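Local atomic coordinates of cobalt-precorrin-5B C(1)-methyltransferase (Archaeoglobus fulgidus, PDB entry 1SR8), a protein that probably catalyses the S-adenosylmethionine-dependent methylation of C-1 in cobalt-precorrin-5B, giving cobalt-precorrin-6A on the anaerobic route to adenosylcobalamin. Residues V190-C194 against K195-E199; I213-G216 against R217-L221; W220-R224 against K225-E229; V237-D240 against E241-H245. All blocks are in the same frame, centred on the assembly; numbering follows the deposited sequence.

Contact 1: residues V190-C194 against K195-E199; sequences VEPWC and KKLVE
Leu197 and Cys194 carry most of this local contact, where a loop runs into the first turn of a helix. Apolar packing gathers around one methyl group, CD2 of Leu197. It lies over one face of the Trp193 indole, 3.8 Å from the centroid of the six-membered ring and 28° off the ring normal. This is a CH-pi contact. The methyl is offset toward the rim, and CE3 of Trp193 is only 3.3 Å from Leu197 CD2. The aliphatic CG of Glu191 covers the same face of the indole and touches Leu197 CD2 at 3.6 Å. Pro192 adds its ring carbon CG, 4.0 Å from Leu197 CD2. Beside them, CG2 of Val198 meets CZ3 of Trp193 at 3.9 Å, the two side chains crossing at about a right angle.

Hydrogen bonds start the helix. Cys194 is the N-cap. Its SG sits between its own backbone N and carbonyl carbon (chi1 52°), and from there it accepts a weak capping bond from Leu197 N at 3.6 Å. The carbonyl O of Cys194 takes the N-H of Val198 at 3.2 Å, nearly straight at 166°. Ahead of the cap, Pro192 is the centre of an inverse gamma turn.

Two of the charged side chains have salt-bridge partners elsewhere: Glu191 with Arg40 and Lys201, Lys196 with Asp35. In the fold, Leu197 packs on Ile31 of strand 30-33 and Leu38 of strand 36-42, while the Trp193 ring meets His238, just before helix 239-242.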
loop_
_atom_site.group_PDB
_atom_site.type_symbol
_atom_site.label_atom_id
_atom_site.label_comp_id
_atom_site.label_asym_id
_atom_site.label_seq_id
_atom_site.Cartn_x
_atom_site.Cartn_y
_atom_site.Cartn_z
ATOM N N VAL A 190 -0.903 -2.955 1.668
ATOM C CA VAL A 190 -2.229 -2.869 1.074
ATOM C C VAL A 190 -3.243 -2.759 2.216
ATOM O O VAL A 190 -3.316 -3.639 3.069
ATOM C CB VAL A 190 -2.546 -4.124 0.218
ATOM C CG1 VAL A 190 -4.012 -4.138 -0.180
ATOM C CG2 VAL A 190 -1.690 -4.127 -1.029
ATOM N N GLU A 191 -3.995 -1.663 2.247
ATOM C CA GLU A 191 -5.005 -1.453 3.278
ATOM C C GLU A 191 -6.153 -2.421 2.965
ATOM O O GLU A 191 -6.702 -2.391 1.859
ATOM C CB GLU A 191 -5.495 -0.001 3.235
ATOM C CG GLU A 191 -6.421 0.385 4.381
ATOM C CD GLU A 191 -5.709 0.520 5.726
ATOM O OE1 GLU A 191 -4.541 0.097 5.849
ATOM O OE2 GLU A 191 -6.330 1.050 6.674
ATOM N N PRO A 192 -6.536 -3.287 3.935
ATOM C CA PRO A 192 -7.609 -4.283 3.781
ATOM C C PRO A 192 -9.033 -3.744 3.772
ATOM O O PRO A 192 -9.834 -4.029 4.669
ATOM C CB PRO A 192 -7.360 -5.230 4.942
ATOM C CG PRO A 192 -6.918 -4.287 6.010
ATOM C CD PRO A 192 -5.958 -3.357 5.290
ATOM N N TRP A 193 -9.357 -2.995 2.727
ATOM C CA TRP A 193 -10.676 -2.409 2.597
ATOM C C TRP A 193 -11.835 -3.389 2.505
ATOM O O TRP A 193 -11.940 -4.167 1.561
ATOM C CB TRP A 193 -10.696 -1.462 1.399
ATOM C CG TRP A 193 -9.964 -0.187 1.697
ATOM C CD1 TRP A 193 -8.914 0.347 1.000
ATOM C CD2 TRP A 193 -10.220 0.708 2.791
ATOM N NE1 TRP A 193 -8.502 1.519 1.594
ATOM C CE2 TRP A 193 -9.286 1.765 2.694
ATOM C CE3 TRP A 193 -11.152 0.720 3.845
ATOM C CZ2 TRP A 193 -9.254 2.824 3.615
ATOM C CZ3 TRP A 193 -11.120 1.774 4.763
ATOM C CH2 TRP A 193 -10.177 2.810 4.639
ATOM N N CYS A 194 -12.695 -3.318 3.519
ATOM C CA CYS A 194 -13.907 -4.125 3.652
ATOM C C CYS A 194 -14.782 -3.390 4.680
ATOM O O CYS A 194 -14.373 -2.358 5.216
ATOM C CB CYS A 194 -13.564 -5.534 4.140
ATOM S SG CYS A 194 -12.534 -5.615 5.626
ATOM N N LYS A 195 -15.975 -3.901 4.958
ATOM C CA LYS A 195 -16.854 -3.240 5.918
ATOM C C LYS A 195 -16.256 -3.262 7.313
ATOM O O LYS A 195 -16.288 -2.260 8.025
ATOM C CB LYS A 195 -18.227 -3.912 5.940
ATOM C CG LYS A 195 -18.875 -4.011 4.570
ATOM C CD LYS A 195 -20.208 -4.747 4.636
ATOM C CE LYS A 195 -20.471 -5.509 3.340
ATOM N NZ LYS A 195 -19.431 -6.565 3.113
ATOM N N LYS A 196 -15.710 -4.408 7.701
ATOM C CA LYS A 196 -15.105 -4.553 9.016
ATOM C C LYS A 196 -14.052 -3.472 9.261
ATOM O O LYS A 196 -14.003 -2.884 10.342
ATOM C CB LYS A 196 -14.473 -5.937 9.148
ATOM C CG LYS A 196 -13.682 -6.164 10.441
ATOM C CD LYS A 196 -14.581 -6.205 11.675
ATOM C CE LYS A 196 -13.801 -6.606 12.931
ATOM N NZ LYS A 196 -14.710 -6.729 14.119
ATOM N N LEU A 197 -13.209 -3.213 8.263
ATOM C CA LEU A 197 -12.181 -2.185 8.403
ATOM C C LEU A 197 -12.807 -0.804 8.544
ATOM O O LEU A 197 -12.404 -0.028 9.404
ATOM C CB LEU A 197 -11.227 -2.177 7.198
ATOM C CG LEU A 197 -10.120 -1.109 7.232
ATOM C CD1 LEU A 197 -9.207 -1.355 8.431
ATOM C CD2 LEU A 197 -9.318 -1.142 5.940
ATOM N N VAL A 198 -13.788 -0.493 7.698
ATOM C CA VAL A 198 -14.438 0.814 7.761
ATOM C C VAL A 198 -15.058 1.067 9.137
ATOM O O VAL A 198 -14.965 2.180 9.653
ATOM C CB VAL A 198 -15.533 0.974 6.671
ATOM C CG1 VAL A 198 -16.246 2.302 6.840
ATOM C CG2 VAL A 198 -14.910 0.918 5.288
ATOM N N GLU A 199 -15.669 0.040 9.730
ATOM C CA GLU A 199 -16.301 0.166 11.048
ATOM C C GLU A 199 -15.266 0.255 12.149
ATOM O O GLU A 199 -15.426 1.013 13.113
ATOM C CB GLU A 199 -17.199 -1.032 11.337
ATOM C CG GLU A 199 -18.181 -1.351 10.241
ATOM C CD GLU A 199 -19.104 -2.493 10.623
ATOM O OE1 GLU A 199 -18.618 -3.459 11.264
ATOM O OE2 GLU A 199 -20.307 -2.422 10.272
#

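Contact 2: residues I213-G216 against R217-L221; sequences ITTG and RKAWL
Thr214 and Ala219 meet with their CB atoms 3.5 Å apart, where strand 210-214 gives way to helix 217-226. The two elements open a beta-alpha-beta unit that is completed by strand 231-234 of the parallel sheet. Thr214 also sets its OG1 against Trp220, 3.7 Å from CB of Trp220. OG1 of Thr215 lies 3.8 Å from the same methyl, CB of Ala219. The methyl of Ala219 therefore has both threonines as neighbours.

Across the backbone, Trp220 N donates to Gly216 O at 2.9 Å, with the donor in the carbonyl plane. This closes the first helical turn. Gly216 is the N-cap and has no side chain with which to cap the helix.

The next shell helps to position the threonines and the indole. Thr214 OG1 stands between its backbone N and carbonyl carbon (chi1 74°), and from there donates to Phe233 O of strand 231-234. Thr215 OG1 is held by a weak bond from Phe254 N, and Trp220 NE1 by a weak bond to Pro232 O. Arg217 donates through NH1 to Ile6 O. Its flat guanidinium also rests against the indole one turn on: CZ3 of Trp220 lies over the centre of the Arg217 group, 3.4 Å above its plane.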
loop_
_atom_site.group_PDB
_atom_site.type_symbol
_atom_site.label_atom_id
_atom_site.label_comp_id
_atom_site.label_asym_id
_atom_site.label_seq_id
_atom_site.Cartn_x
_atom_site.Cartn_y
_atom_site.Cartn_z
ATOM N N ILE A 213 -10.565 13.308 7.632
ATOM C CA ILE A 213 -11.016 12.176 6.816
ATOM C C ILE A 213 -10.367 12.331 5.434
ATOM O O ILE A 213 -10.787 13.174 4.636
ATOM C CB ILE A 213 -12.559 12.185 6.658
ATOM C CG1 ILE A 213 -13.225 12.292 8.033
ATOM C CG2 ILE A 213 -13.024 10.912 5.948
ATOM C CD1 ILE A 213 -14.717 12.580 7.980
ATOM N N THR A 214 -9.342 11.527 5.156
ATOM C CA THR A 214 -8.630 11.623 3.886
ATOM C C THR A 214 -8.889 10.460 2.931
ATOM O O THR A 214 -9.291 9.379 3.354
ATOM C CB THR A 214 -7.115 11.779 4.135
ATOM O OG1 THR A 214 -6.545 10.532 4.562
ATOM C CG2 THR A 214 -6.891 12.824 5.219
ATOM N N THR A 215 -8.663 10.701 1.639
ATOM C CA THR A 215 -8.891 9.700 0.592
ATOM C C THR A 215 -7.743 8.713 0.351
ATOM O O THR A 215 -7.963 7.601 -0.136
ATOM C CB THR A 215 -9.235 10.376 -0.759
ATOM O OG1 THR A 215 -8.230 11.342 -1.083
ATOM C CG2 THR A 215 -10.577 11.059 -0.685
ATOM N N GLY A 216 -6.525 9.113 0.685
ATOM C CA GLY A 216 -5.397 8.232 0.479
ATOM C C GLY A 216 -4.185 8.719 1.236
ATOM O O GLY A 216 -4.272 9.689 1.994
ATOM N N ARG A 217 -3.050 8.063 1.029
ATOM C CA ARG A 217 -1.826 8.434 1.717
ATOM C C ARG A 217 -1.359 9.861 1.426
ATOM O O ARG A 217 -0.906 10.551 2.328
ATOM C CB ARG A 217 -0.710 7.441 1.372
ATOM C CG ARG A 217 0.620 7.680 2.099
ATOM C CD ARG A 217 0.478 7.542 3.614
ATOM N NE ARG A 217 1.785 7.530 4.262
ATOM C CZ ARG A 217 2.001 7.087 5.497
ATOM N NH1 ARG A 217 0.991 6.629 6.223
ATOM N NH2 ARG A 217 3.231 7.064 5.990
ATOM N N LYS A 218 -1.456 10.310 0.180
ATOM C CA LYS A 218 -1.010 11.665 -0.138
ATOM C C LYS A 218 -1.862 12.683 0.599
ATOM O O LYS A 218 -1.337 13.664 1.125
ATOM C CB LYS A 218 -1.064 11.918 -1.648
ATOM C CG LYS A 218 -0.246 10.894 -2.445
ATOM C CD LYS A 218 -0.146 11.223 -3.940
ATOM C CE LYS A 218 -0.040 9.944 -4.787
ATOM N NZ LYS A 218 1.131 9.077 -4.436
ATOM N N ALA A 219 -3.169 12.430 0.643
ATOM C CA ALA A 219 -4.124 13.299 1.333
ATOM C C ALA A 219 -3.809 13.328 2.823
ATOM O O ALA A 219 -3.848 14.379 3.469
ATOM C CB ALA A 219 -5.537 12.790 1.124
ATOM N N TRP A 220 -3.502 12.151 3.352
ATOM C CA TRP A 220 -3.167 11.966 4.756
ATOM C C TRP A 220 -1.941 12.799 5.108
ATOM O O TRP A 220 -1.895 13.433 6.158
ATOM C CB TRP A 220 -2.890 10.480 5.003
ATOM C CG TRP A 220 -2.595 10.096 6.426
ATOM C CD1 TRP A 220 -3.502 9.751 7.391
ATOM C CD2 TRP A 220 -1.300 9.945 7.020
ATOM N NE1 TRP A 220 -2.850 9.385 8.542
ATOM C CE2 TRP A 220 -1.498 9.496 8.345
ATOM C CE3 TRP A 220 0.007 10.142 6.560
ATOM C CZ2 TRP A 220 -0.435 9.238 9.217
ATOM C CZ3 TRP A 220 1.065 9.885 7.425
ATOM C CH2 TRP A 220 0.837 9.436 8.743
ATOM N N LEU A 221 -0.945 12.786 4.226
ATOM C CA LEU A 221 0.285 13.542 4.429
ATOM C C LEU A 221 -0.033 15.025 4.397
ATOM O O LEU A 221 0.533 15.810 5.155
ATOM C CB LEU A 221 1.308 13.218 3.336
ATOM C CG LEU A 221 1.995 11.852 3.442
ATOM C CD1 LEU A 221 2.812 11.565 2.192
ATOM C CD2 LEU A 221 2.883 11.832 4.664
#

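Contact 3: residues W220-R224 against K225-E229; sequences WLYAR and KKFPE
Leu221, Tyr222 and Ala223 offer their carbonyl oxygens to the last turn of the helix. Lys225 N donates to Leu221 O at 3.2 Å and, weakly, to Tyr222 O. Tyr222 O has a second and straighter donor, Lys226 N, at 2.8 Å and 174°. Phe227 N reaches Ala223 O at 2.8 Å, the donor tilted out of the carbonyl plane. Phe227 is the first residue to leave helical geometry. Pro228 follows it with no N-H to give, and its CB rests 3.9 Å from Arg224 O.

The main side-chain contact is a CH-pi one. CG of Lys226 lies over a face of the Tyr222 ring, 3.7 Å from its centroid and 17° off the normal. The Tyr222 ring swings out with CG anti to the backbone N (chi1 -172°), which brings its face under the lysine chain. Tyr222 CE2 also touches Phe227 CE2 at 4.2 Å. Phe227 is wedged from two directions: CA of Ala223 sits at its edge, 4.0 Å from Phe227 CD2, while CB of Lys226 lies over one face. With an alanine here in place of the tyrosine at Tyr222, the Lys226 chain is likely to lose the face it rests on and a gap to open beside Phe227.

Tyr222 and Phe227 also pack on Val252 and Val280, and Ala223 on Ala212, so this side of the helix covers the parallel sheet. The arrangement is the end of the crossover helix of a beta-alpha-beta unit, just before the chain enters strand 231-234.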
loop_
_atom_site.group_PDB
_atom_site.type_symbol
_atom_site.label_atom_id
_atom_site.label_comp_id
_atom_site.label_asym_id
_atom_site.label_seq_id
_atom_site.Cartn_x
_atom_site.Cartn_y
_atom_site.Cartn_z
ATOM N N TRP A 220 -3.502 12.151 3.352
ATOM C CA TRP A 220 -3.167 11.966 4.756
ATOM C C TRP A 220 -1.941 12.799 5.108
ATOM O O TRP A 220 -1.895 13.433 6.158
ATOM C CB TRP A 220 -2.890 10.480 5.003
ATOM C CG TRP A 220 -2.595 10.096 6.426
ATOM C CD1 TRP A 220 -3.502 9.751 7.391
ATOM C CD2 TRP A 220 -1.300 9.945 7.020
ATOM N NE1 TRP A 220 -2.850 9.385 8.542
ATOM C CE2 TRP A 220 -1.498 9.496 8.345
ATOM C CE3 TRP A 220 0.007 10.142 6.560
ATOM C CZ2 TRP A 220 -0.435 9.238 9.217
ATOM C CZ3 TRP A 220 1.065 9.885 7.425
ATOM C CH2 TRP A 220 0.837 9.436 8.743
ATOM N N LEU A 221 -0.945 12.786 4.226
ATOM C CA LEU A 221 0.285 13.542 4.429
ATOM C C LEU A 221 -0.033 15.025 4.397
ATOM O O LEU A 221 0.533 15.810 5.155
ATOM C CB LEU A 221 1.308 13.218 3.336
ATOM C CG LEU A 221 1.995 11.852 3.442
ATOM C CD1 LEU A 221 2.812 11.565 2.192
ATOM C CD2 LEU A 221 2.883 11.832 4.664
ATOM N N TYR A 222 -0.947 15.404 3.515
ATOM C CA TYR A 222 -1.331 16.800 3.406
ATOM C C TYR A 222 -1.979 17.266 4.698
ATOM O O TYR A 222 -1.635 18.314 5.223
ATOM C CB TYR A 222 -2.312 16.993 2.262
ATOM C CG TYR A 222 -2.614 18.441 1.978
ATOM C CD1 TYR A 222 -1.720 19.230 1.244
ATOM C CD2 TYR A 222 -3.800 19.025 2.428
ATOM C CE1 TYR A 222 -2.007 20.566 0.961
ATOM C CE2 TYR A 222 -4.097 20.357 2.155
ATOM C CZ TYR A 222 -3.201 21.122 1.419
ATOM O OH TYR A 222 -3.516 22.432 1.118
ATOM N N ALA A 223 -2.922 16.482 5.202
ATOM C CA ALA A 223 -3.619 16.822 6.439
ATOM C C ALA A 223 -2.652 16.891 7.624
ATOM O O ALA A 223 -2.791 17.747 8.496
ATOM C CB ALA A 223 -4.725 15.799 6.718
ATOM N N ARG A 224 -1.685 15.979 7.658
ATOM C CA ARG A 224 -0.691 15.927 8.727
ATOM C C ARG A 224 0.044 17.250 8.806
ATOM O O ARG A 224 0.393 17.731 9.891
ATOM C CB ARG A 224 0.339 14.832 8.441
ATOM C CG ARG A 224 -0.132 13.423 8.682
ATOM C CD ARG A 224 0.451 12.913 9.976
ATOM N NE ARG A 224 1.911 12.864 9.931
ATOM C CZ ARG A 224 2.692 12.717 11.000
ATOM N NH1 ARG A 224 2.156 12.608 12.208
ATOM N NH2 ARG A 224 4.013 12.680 10.865
ATOM N N LYS A 225 0.277 17.827 7.633
ATOM C CA LYS A 225 1.010 19.071 7.500
ATOM C C LYS A 225 0.165 20.330 7.686
ATOM O O LYS A 225 0.531 21.210 8.465
ATOM C CB LYS A 225 1.702 19.085 6.128
ATOM C CG LYS A 225 2.643 20.255 5.886
ATOM C CD LYS A 225 3.556 20.013 4.680
ATOM C CE LYS A 225 4.605 21.124 4.547
ATOM N NZ LYS A 225 5.665 20.823 3.525
ATOM N N LYS A 226 -0.966 20.405 6.986
ATOM C CA LYS A 226 -1.844 21.577 7.031
ATOM C C LYS A 226 -2.885 21.632 8.149
ATOM O O LYS A 226 -3.395 22.709 8.460
ATOM C CB LYS A 226 -2.554 21.745 5.682
ATOM C CG LYS A 226 -1.611 21.784 4.495
ATOM C CD LYS A 226 -0.486 22.792 4.711
ATOM C CE LYS A 226 0.631 22.619 3.679
ATOM N NZ LYS A 226 1.889 23.362 4.035
ATOM N N PHE A 227 -3.205 20.489 8.746
ATOM C CA PHE A 227 -4.191 20.443 9.821
ATOM C C PHE A 227 -3.669 19.552 10.944
ATOM O O PHE A 227 -4.324 18.591 11.341
ATOM C CB PHE A 227 -5.501 19.882 9.276
ATOM C CG PHE A 227 -6.009 20.612 8.071
ATOM C CD1 PHE A 227 -6.598 21.870 8.199
ATOM C CD2 PHE A 227 -5.875 20.059 6.804
ATOM C CE1 PHE A 227 -7.046 22.573 7.076
ATOM C CE2 PHE A 227 -6.314 20.741 5.672
ATOM C CZ PHE A 227 -6.903 22.005 5.807
ATOM N N PRO A 228 -2.487 19.881 11.488
ATOM C CA PRO A 228 -1.873 19.098 12.561
ATOM C C PRO A 228 -2.746 18.706 13.763
ATOM O O PRO A 228 -2.599 17.607 14.293
ATOM C CB PRO A 228 -0.657 19.949 12.952
ATOM C CG PRO A 228 -1.086 21.347 12.613
ATOM C CD PRO A 228 -1.764 21.152 11.290
ATOM N N GLU A 229 -3.657 19.581 14.182
ATOM C CA GLU A 229 -4.502 19.286 15.341
ATOM C C GLU A 229 -5.697 18.356 15.071
ATOM O O GLU A 229 -6.578 18.205 15.915
ATOM C CB GLU A 229 -4.986 20.590 15.993
ATOM C CG GLU A 229 -6.069 21.357 15.238
ATOM C CD GLU A 229 -5.561 22.111 14.017
ATOM O OE1 GLU A 229 -6.269 23.034 13.567
ATOM O OE2 GLU A 229 -4.472 21.783 13.496
#

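Contact 4: residues V237-D240 against E241-H245; sequences VHID and EALKH
His238 is the N-cap of a short helix, and its carbonyl O lies 3.8 Å from CB of Glu241. His238 is also the centre of an inverse gamma turn. CG2 of Val237 lies over the centre of one face of the His238 ring.

Ile239 comes next and makes the main contact. Its O accepts the N-H of Leu243 at 2.9 Å, with an N-H...O angle of 144°. The two side chains lie alongside each other and point the same way, with Ile239 CG2 3.9 Å from Leu243 CD1. CG2 is the Ile239 branch anti to the backbone N, and this turns it toward Leu243. The carbonyl O of Ile239 is also covered by Leu243 CG, at 3.3 Å. Cutting Leu243 back to an alanine is likely to strip the CG2 methyl of Ile239 of its neighbour and open a gap toward Ile213.

This short helix lies on the connection between parallel strands 231-234 and 248-253. Ile239, Ala242 and Leu243 all pack on Ile213 of strand 210-214. Ala242 to His245 form a type I beta turn.

Asp240 ends the first segment. Leu243 N, already bonded to Ile239 O, also makes a weak bond to Asp240 O at 3.2 Å. The Asp240 carboxylate is held from outside the two segments: OD1 accepts from Trp261 NE1 and forms a salt bridge with Arg271. Further along, Lys244 NZ bridges to Glu241 OE1 at 3.0 Å, on the syn lone pair of that oxygen.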
loop_
_atom_site.group_PDB
_atom_site.type_symbol
_atom_site.label_atom_id
_atom_site.label_comp_id
_atom_site.label_asym_id
_atom_site.label_seq_id
_atom_site.Cartn_x
_atom_site.Cartn_y
_atom_site.Cartn_z
ATOM N N VAL A 237 -12.989 6.079 -0.122
ATOM C CA VAL A 237 -14.257 6.603 -0.597
ATOM C C VAL A 237 -15.362 6.398 0.430
ATOM O O VAL A 237 -16.505 6.807 0.213
ATOM C CB VAL A 237 -14.670 5.933 -1.923
ATOM C CG1 VAL A 237 -13.557 6.120 -2.963
ATOM C CG2 VAL A 237 -14.963 4.454 -1.687
ATOM N N HIS A 238 -15.004 5.783 1.555
ATOM C CA HIS A 238 -15.952 5.496 2.633
ATOM C C HIS A 238 -16.061 6.680 3.593
ATOM O O HIS A 238 -15.956 6.518 4.808
ATOM C CB HIS A 238 -15.486 4.253 3.391
ATOM C CG HIS A 238 -15.069 3.127 2.495
ATOM N ND1 HIS A 238 -15.973 2.357 1.795
ATOM C CD2 HIS A 238 -13.841 2.670 2.149
ATOM C CE1 HIS A 238 -15.321 1.477 1.056
ATOM N NE2 HIS A 238 -14.026 1.647 1.252
ATOM N N ILE A 239 -16.273 7.865 3.023
ATOM C CA ILE A 239 -16.387 9.114 3.774
ATOM C C ILE A 239 -17.672 9.223 4.583
ATOM O O ILE A 239 -17.657 9.723 5.711
ATOM C CB ILE A 239 -16.300 10.332 2.822
ATOM C CG1 ILE A 239 -14.874 10.458 2.280
ATOM C CG2 ILE A 239 -16.704 11.605 3.548
ATOM C CD1 ILE A 239 -14.687 11.568 1.260
ATOM N N ASP A 240 -18.777 8.760 4.004
ATOM C CA ASP A 240 -20.077 8.808 4.670
ATOM C C ASP A 240 -19.997 8.144 6.037
ATOM O O ASP A 240 -20.533 8.653 7.025
ATOM C CB ASP A 240 -21.149 8.113 3.821
ATOM C CG ASP A 240 -21.405 8.824 2.499
ATOM O OD1 ASP A 240 -21.628 10.057 2.510
ATOM O OD2 ASP A 240 -21.391 8.142 1.448
ATOM N N GLU A 241 -19.327 7.000 6.088
ATOM C CA GLU A 241 -19.171 6.290 7.340
ATOM C C GLU A 241 -18.369 7.112 8.345
ATOM O O GLU A 241 -18.740 7.225 9.515
ATOM C CB GLU A 241 -18.489 4.946 7.092
ATOM C CG GLU A 241 -19.443 3.921 6.553
ATOM C CD GLU A 241 -20.678 3.819 7.428
ATOM O OE1 GLU A 241 -20.527 3.470 8.626
ATOM O OE2 GLU A 241 -21.792 4.101 6.923
ATOM N N ALA A 242 -17.264 7.678 7.885
ATOM C CA ALA A 242 -16.422 8.482 8.741
ATOM C C ALA A 242 -17.212 9.670 9.284
ATOM O O ALA A 242 -16.985 10.114 10.412
ATOM C CB ALA A 242 -15.207 8.964 7.961
ATOM N N LEU A 243 -18.149 10.176 8.485
ATOM C CA LEU A 243 -18.955 11.321 8.897
ATOM C C LEU A 243 -19.894 11.039 10.074
ATOM O O LEU A 243 -20.535 11.958 10.590
ATOM C CB LEU A 243 -19.748 11.863 7.705
ATOM C CG LEU A 243 -18.894 12.596 6.663
ATOM C CD1 LEU A 243 -19.761 13.047 5.495
ATOM C CD2 LEU A 243 -18.212 13.797 7.315
ATOM N N LYS A 244 -19.973 9.779 10.498
ATOM C CA LYS A 244 -20.815 9.407 11.635
ATOM C C LYS A 244 -20.084 9.800 12.913
ATOM O O LYS A 244 -20.654 9.772 14.000
ATOM C CB LYS A 244 -21.080 7.901 11.664
ATOM C CG LYS A 244 -21.918 7.355 10.521
ATOM C CD LYS A 244 -22.069 5.844 10.684
ATOM C CE LYS A 244 -22.981 5.217 9.628
ATOM N NZ LYS A 244 -23.204 3.747 9.877
ATOM N N HIS A 245 -18.809 10.147 12.778
ATOM C CA HIS A 245 -18.011 10.565 13.924
ATOM C C HIS A 245 -18.710 11.795 14.504
ATOM O O HIS A 245 -19.145 12.679 13.762
ATOM C CB HIS A 245 -16.587 10.901 13.470
ATOM C CG HIS A 245 -15.644 11.213 14.590
ATOM N ND1 HIS A 245 -15.600 12.445 15.208
ATOM C CD2 HIS A 245 -14.690 10.458 15.189
ATOM C CE1 HIS A 245 -14.658 12.436 16.135
ATOM N NE2 HIS A 245 -14.091 11.242 16.144
#

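How the contacts relate
Contacts 2 and 3 take in the start and the end of helix 217-226. They share Trp220 and Leu221, and their centres are about 9 Å apart. Contact 4 packs against the strand end of contact 2: Ile213 CG2 touches Ala242 CB at 3.6 Å. Their centres lie about 14 Å apart. Contact 1 reaches contact 4 through Val198 CG1, 3.5 Å from Glu241 CB. It does not touch contacts 2 or 3, whose nearest atoms are about 6 and 9 Å away. Contact 4 thus joins helix 195-204 to the parallel sheet. Contacts 1, 2 and 4 each include the N-cap of a helix, and contact 3 a helix end.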